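Local coordinates for Sel1 repeat family protein (Pseudomonas aeruginosa, PDB 6LCH) that probably serves as an immunity protein that protects the bacterium from the type VI secretion effector PldB, using a helical Sel1-repeat scaffold, at residues A[41-51]-A[64-75]. Sequence-based numbering, arbitrary orientation.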
loop_
_atom_site.group_PDB
_atom_site.type_symbol
_atom_site.label_atom_id
_atom_site.label_comp_id
_atom_site.label_asym_id
_atom_site.label_seq_id
_atom_site.Cartn_x
_atom_site.Cartn_y
_atom_site.Cartn_z
ATOM N N ARG A 41 0.920 -14.926 19.195
ATOM C CA ARG A 41 2.155 -14.255 19.537
ATOM C C ARG A 41 2.097 -13.677 20.944
ATOM O O ARG A 41 1.036 -13.619 21.567
ATOM C CB ARG A 41 2.417 -13.207 18.464
ATOM C CG ARG A 41 2.562 -13.859 17.093
ATOM C CD ARG A 41 1.776 -13.131 16.020
ATOM N NE ARG A 41 0.398 -13.603 15.930
ATOM C CZ ARG A 41 -0.371 -13.455 14.857
ATOM N NH1 ARG A 41 -1.615 -13.917 14.858
ATOM N NH2 ARG A 41 0.105 -12.849 13.779
ATOM N N PRO A 42 3.250 -13.278 21.504
ATOM C CA PRO A 42 3.233 -12.645 22.830
ATOM C C PRO A 42 2.659 -11.240 22.761
ATOM O O PRO A 42 3.406 -10.264 22.685
ATOM C CB PRO A 42 4.713 -12.630 23.228
ATOM C CG PRO A 42 5.436 -12.545 21.920
ATOM C CD PRO A 42 4.618 -13.369 20.959
ATOM N N TRP A 43 1.333 -11.129 22.788
ATOM C CA TRP A 43 0.702 -9.829 22.578
ATOM C C TRP A 43 1.010 -8.810 23.668
ATOM O O TRP A 43 1.270 -7.644 23.319
ATOM C CB TRP A 43 -0.809 -10.017 22.400
ATOM C CG TRP A 43 -1.124 -10.646 21.094
ATOM C CD1 TRP A 43 -1.650 -11.880 20.889
ATOM C CD2 TRP A 43 -0.896 -10.082 19.798
ATOM N NE1 TRP A 43 -1.781 -12.119 19.543
ATOM C CE2 TRP A 43 -1.324 -11.030 18.851
ATOM C CE3 TRP A 43 -0.379 -8.863 19.346
ATOM C CZ2 TRP A 43 -1.254 -10.801 17.481
ATOM C CZ3 TRP A 43 -0.309 -8.635 17.984
ATOM C CH2 TRP A 43 -0.745 -9.599 17.069
ATOM N N PRO A 44 0.987 -9.141 24.968
ATOM C CA PRO A 44 1.439 -8.152 25.961
ATOM C C PRO A 44 2.833 -7.621 25.681
ATOM O O PRO A 44 3.085 -6.422 25.864
ATOM C CB PRO A 44 1.374 -8.931 27.282
ATOM C CG PRO A 44 0.307 -9.940 27.056
ATOM C CD PRO A 44 0.448 -10.351 25.619
ATOM N N ARG A 45 3.744 -8.479 25.218
ATOM C CA ARG A 45 5.081 -8.006 24.876
ATOM C C ARG A 45 5.065 -7.157 23.610
ATOM O O ARG A 45 5.734 -6.118 23.547
ATOM C CB ARG A 45 6.035 -9.185 24.715
ATOM C CG ARG A 45 7.406 -8.787 24.204
ATOM C CD ARG A 45 8.357 -9.968 24.199
ATOM N NE ARG A 45 9.757 -9.548 24.211
ATOM C CZ ARG A 45 10.382 -9.044 25.271
ATOM N NH1 ARG A 45 9.741 -8.903 26.425
ATOM N NH2 ARG A 45 11.658 -8.689 25.181
ATOM N N ILE A 46 4.320 -7.589 22.588
ATOM C CA ILE A 46 4.242 -6.823 21.346
ATOM C C ILE A 46 3.740 -5.414 21.629
ATOM O O ILE A 46 4.306 -4.426 21.149
ATOM C CB ILE A 46 3.347 -7.549 20.324
ATOM C CG1 ILE A 46 3.999 -8.856 19.878
ATOM C CG2 ILE A 46 3.071 -6.665 19.121
ATOM C CD1 ILE A 46 3.061 -9.761 19.120
ATOM N N VAL A 47 2.676 -5.303 22.429
ATOM C CA VAL A 47 2.133 -3.995 22.787
ATOM C C VAL A 47 3.165 -3.185 23.560
ATOM O O VAL A 47 3.332 -1.981 23.328
ATOM C CB VAL A 47 0.826 -4.157 23.587
ATOM C CG1 VAL A 47 0.400 -2.827 24.198
ATOM C CG2 VAL A 47 -0.282 -4.727 22.707
ATOM N N GLY A 48 3.882 -3.833 24.481
ATOM C CA GLY A 48 4.892 -3.126 25.252
ATOM C C GLY A 48 5.944 -2.479 24.373
ATOM O O GLY A 48 6.211 -1.281 24.481
ATOM N N LEU A 49 6.539 -3.264 23.471
ATOM C CA LEU A 49 7.558 -2.734 22.572
ATOM C C LEU A 49 7.000 -1.618 21.699
ATOM O O LEU A 49 7.579 -0.527 21.621
ATOM C CB LEU A 49 8.118 -3.857 21.702
ATOM C CG LEU A 49 8.889 -4.943 22.447
ATOM C CD1 LEU A 49 8.862 -6.234 21.655
ATOM C CD2 LEU A 49 10.316 -4.488 22.700
ATOM N N TYR A 50 5.873 -1.881 21.028
ATOM C CA TYR A 50 5.243 -0.875 20.181
ATOM C C TYR A 50 5.004 0.422 20.942
ATOM O O TYR A 50 5.338 1.511 20.459
ATOM C CB TYR A 50 3.921 -1.411 19.629
ATOM C CG TYR A 50 4.030 -2.147 18.313
ATOM C CD1 TYR A 50 5.121 -1.962 17.472
ATOM C CD2 TYR A 50 3.026 -3.018 17.904
ATOM C CE1 TYR A 50 5.215 -2.632 16.266
ATOM C CE2 TYR A 50 3.110 -3.691 16.704
ATOM C CZ TYR A 50 4.202 -3.495 15.886
ATOM O OH TYR A 50 4.284 -4.172 14.690
ATOM N N SER A 51 4.409 0.324 22.135
ATOM C CA SER A 51 4.098 1.526 22.902
ATOM C C SER A 51 5.368 2.246 23.334
ATOM O O SER A 51 5.458 3.476 23.232
ATOM C CB SER A 51 3.241 1.170 24.115
ATOM O OG SER A 51 2.136 0.369 23.733
ATOM N N ASN A 64 1.432 0.981 13.487
ATOM C CA ASN A 64 1.200 -0.447 13.697
ATOM C C ASN A 64 0.385 -0.700 14.956
ATOM O O ASN A 64 -0.515 -1.545 14.961
ATOM C CB ASN A 64 2.529 -1.196 13.777
ATOM C CG ASN A 64 3.121 -1.473 12.419
ATOM O OD1 ASN A 64 2.798 -0.799 11.443
ATOM N ND2 ASN A 64 3.999 -2.467 12.346
ATOM N N LEU A 65 0.694 0.017 16.039
ATOM C CA LEU A 65 -0.020 -0.210 17.291
ATOM C C LEU A 65 -1.475 0.224 17.181
ATOM O O LEU A 65 -2.379 -0.492 17.629
ATOM C CB LEU A 65 0.679 0.529 18.432
ATOM C CG LEU A 65 0.045 0.355 19.809
ATOM C CD1 LEU A 65 -0.099 -1.125 20.133
ATOM C CD2 LEU A 65 0.872 1.077 20.869
ATOM N N ALA A 66 -1.721 1.386 16.575
ATOM C CA ALA A 66 -3.092 1.861 16.431
ATOM C C ALA A 66 -3.912 0.931 15.549
ATOM O O ALA A 66 -5.113 0.749 15.777
ATOM C CB ALA A 66 -3.099 3.277 15.866
ATOM N N ASN A 67 -3.288 0.331 14.532
ATOM C CA ASN A 67 -4.026 -0.633 13.725
ATOM C C ASN A 67 -4.472 -1.822 14.561
ATOM O O ASN A 67 -5.519 -2.407 14.281
ATOM C CB ASN A 67 -3.199 -1.116 12.534
ATOM C CG ASN A 67 -4.055 -1.827 11.495
ATOM O OD1 ASN A 67 -5.047 -1.280 11.013
ATOM N ND2 ASN A 67 -3.690 -3.062 11.166
ATOM N N LEU A 68 -3.702 -2.192 15.587
ATOM C CA LEU A 68 -4.156 -3.225 16.513
ATOM C C LEU A 68 -5.334 -2.732 17.353
ATOM O O LEU A 68 -6.322 -3.454 17.538
ATOM C CB LEU A 68 -3.003 -3.674 17.415
ATOM C CG LEU A 68 -1.677 -4.074 16.759
ATOM C CD1 LEU A 68 -0.713 -4.641 17.795
ATOM C CD2 LEU A 68 -1.894 -5.065 15.626
ATOM N N TYR A 69 -5.243 -1.501 17.872
ATOM C CA TYR A 69 -6.304 -0.962 18.723
ATOM C C TYR A 69 -7.533 -0.561 17.913
ATOM O O TYR A 69 -8.667 -0.712 18.386
ATOM C CB TYR A 69 -5.795 0.247 19.505
ATOM C CG TYR A 69 -4.828 -0.062 20.624
ATOM C CD1 TYR A 69 -5.097 -1.054 21.556
ATOM C CD2 TYR A 69 -3.649 0.653 20.754
ATOM C CE1 TYR A 69 -4.208 -1.325 22.587
ATOM C CE2 TYR A 69 -2.764 0.392 21.774
ATOM C CZ TYR A 69 -3.043 -0.601 22.683
ATOM O OH TYR A 69 -2.149 -0.858 23.702
ATOM N N ARG A 70 -7.333 -0.007 16.714
ATOM C CA ARG A 70 -8.464 0.431 15.900
ATOM C C ARG A 70 -9.373 -0.739 15.559
ATOM O O ARG A 70 -10.598 -0.661 15.713
ATOM C CB ARG A 70 -7.961 1.105 14.626
ATOM C CG ARG A 70 -9.057 1.575 13.698
ATOM C CD ARG A 70 -8.469 2.046 12.387
ATOM N NE ARG A 70 -8.110 0.920 11.534
ATOM C CZ ARG A 70 -8.994 0.170 10.887
ATOM N NH1 ARG A 70 -10.289 0.429 11.001
ATOM N NH2 ARG A 70 -8.585 -0.842 10.130
ATOM N N THR A 71 -8.786 -1.825 15.071
ATOM C CA THR A 71 -9.474 -3.100 14.966
ATOM C C THR A 71 -9.398 -3.786 16.327
ATOM O O THR A 71 -9.017 -3.185 17.335
ATOM C CB THR A 71 -8.846 -3.945 13.863
ATOM O OG1 THR A 71 -9.716 -5.027 13.519
ATOM C CG2 THR A 71 -7.550 -4.507 14.340
ATOM N N GLY A 72 -9.762 -5.058 16.381
ATOM C CA GLY A 72 -9.401 -5.847 17.538
ATOM C C GLY A 72 -8.896 -7.203 17.121
ATOM O O GLY A 72 -8.997 -8.171 17.880
ATOM N N TRP A 73 -8.337 -7.270 15.912
ATOM C CA TRP A 73 -7.997 -8.565 15.332
ATOM C C TRP A 73 -7.070 -9.413 16.195
ATOM O O TRP A 73 -7.270 -10.640 16.221
ATOM C CB TRP A 73 -7.430 -8.377 13.915
ATOM C CG TRP A 73 -5.986 -7.936 13.785
ATOM C CD1 TRP A 73 -5.538 -6.685 13.490
ATOM C CD2 TRP A 73 -4.819 -8.758 13.893
ATOM N NE1 TRP A 73 -4.171 -6.663 13.432
ATOM C CE2 TRP A 73 -3.701 -7.926 13.672
ATOM C CE3 TRP A 73 -4.607 -10.113 14.158
ATOM C CZ2 TRP A 73 -2.397 -8.402 13.711
ATOM C CZ3 TRP A 73 -3.308 -10.582 14.198
ATOM C CH2 TRP A 73 -2.221 -9.730 13.973
ATOM N N PRO A 74 -6.073 -8.876 16.910
ATOM C CA PRO A 74 -5.237 -9.758 17.734
ATOM C C PRO A 74 -6.036 -10.359 18.879
ATOM O O PRO A 74 -6.831 -9.679 19.532
ATOM C CB PRO A 74 -4.128 -8.833 18.251
ATOM C CG PRO A 74 -4.176 -7.625 17.386
ATOM C CD PRO A 74 -5.603 -7.479 16.995
ATOM N N GLY A 75 -5.822 -11.655 19.109
ATOM C CA GLY A 75 -6.511 -12.325 20.197
ATOM C C GLY A 75 -6.248 -11.676 21.540
ATOM O O GLY A 75 -7.135 -11.615 22.395
#
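The hydroxyl of Y50 receives the amide of N64 in a nearly straight hydrogen bond: ND2 of N64 lies 2.9 Å from OH of Y50, with an N-H...O angle of 167°. The oxygen sits close to the N64 amide plane, while that plane stands almost perpendicular to the phenol ring. CB of N64 approaches the same ring obliquely, in an off-centre CH-pi contact, 4.0 Å from its centroid, so one residue grips both ring and hydroxyl. L68 CD1 meets the Y50 ring at its edge, 4.1 Å from CD2 of Y50.

At the next residue, OG of S51 bonds back to V47 O, one turn earlier. That carbonyl is gripped twice, by N and OG of S51 from opposite faces of its plane. The serine torsion, with OG beside the backbone N, supports this bond and also brings OG against L65 CD2.

Toward the helix start, the W43 indole is sandwiched. P74 CB lies 3.5 Å from the centroid of its six-membered ring and close to the ring normal, a CH-pi contact, and I46 CD1 covers the opposite face. The indole edge, through CH2, points at the face of W73 in an offset edge-to-face pair with planes 87° apart. W43 NE1 is buried without a polar partner. R41, whose NH2 bonds to A35 O, brings NH1 to the W73 edge.

The consecutive, antiparallel-leaning helices 43-55 and 59-70 (133° between segment axes) pack as a helical hairpin in this Sel1-repeat protein of the TPR clan, with 59-70 inside the Sel1 range 59-96; helix 22-34 packs on Y50 and N64, and helix 81-93 on L65 and Y69.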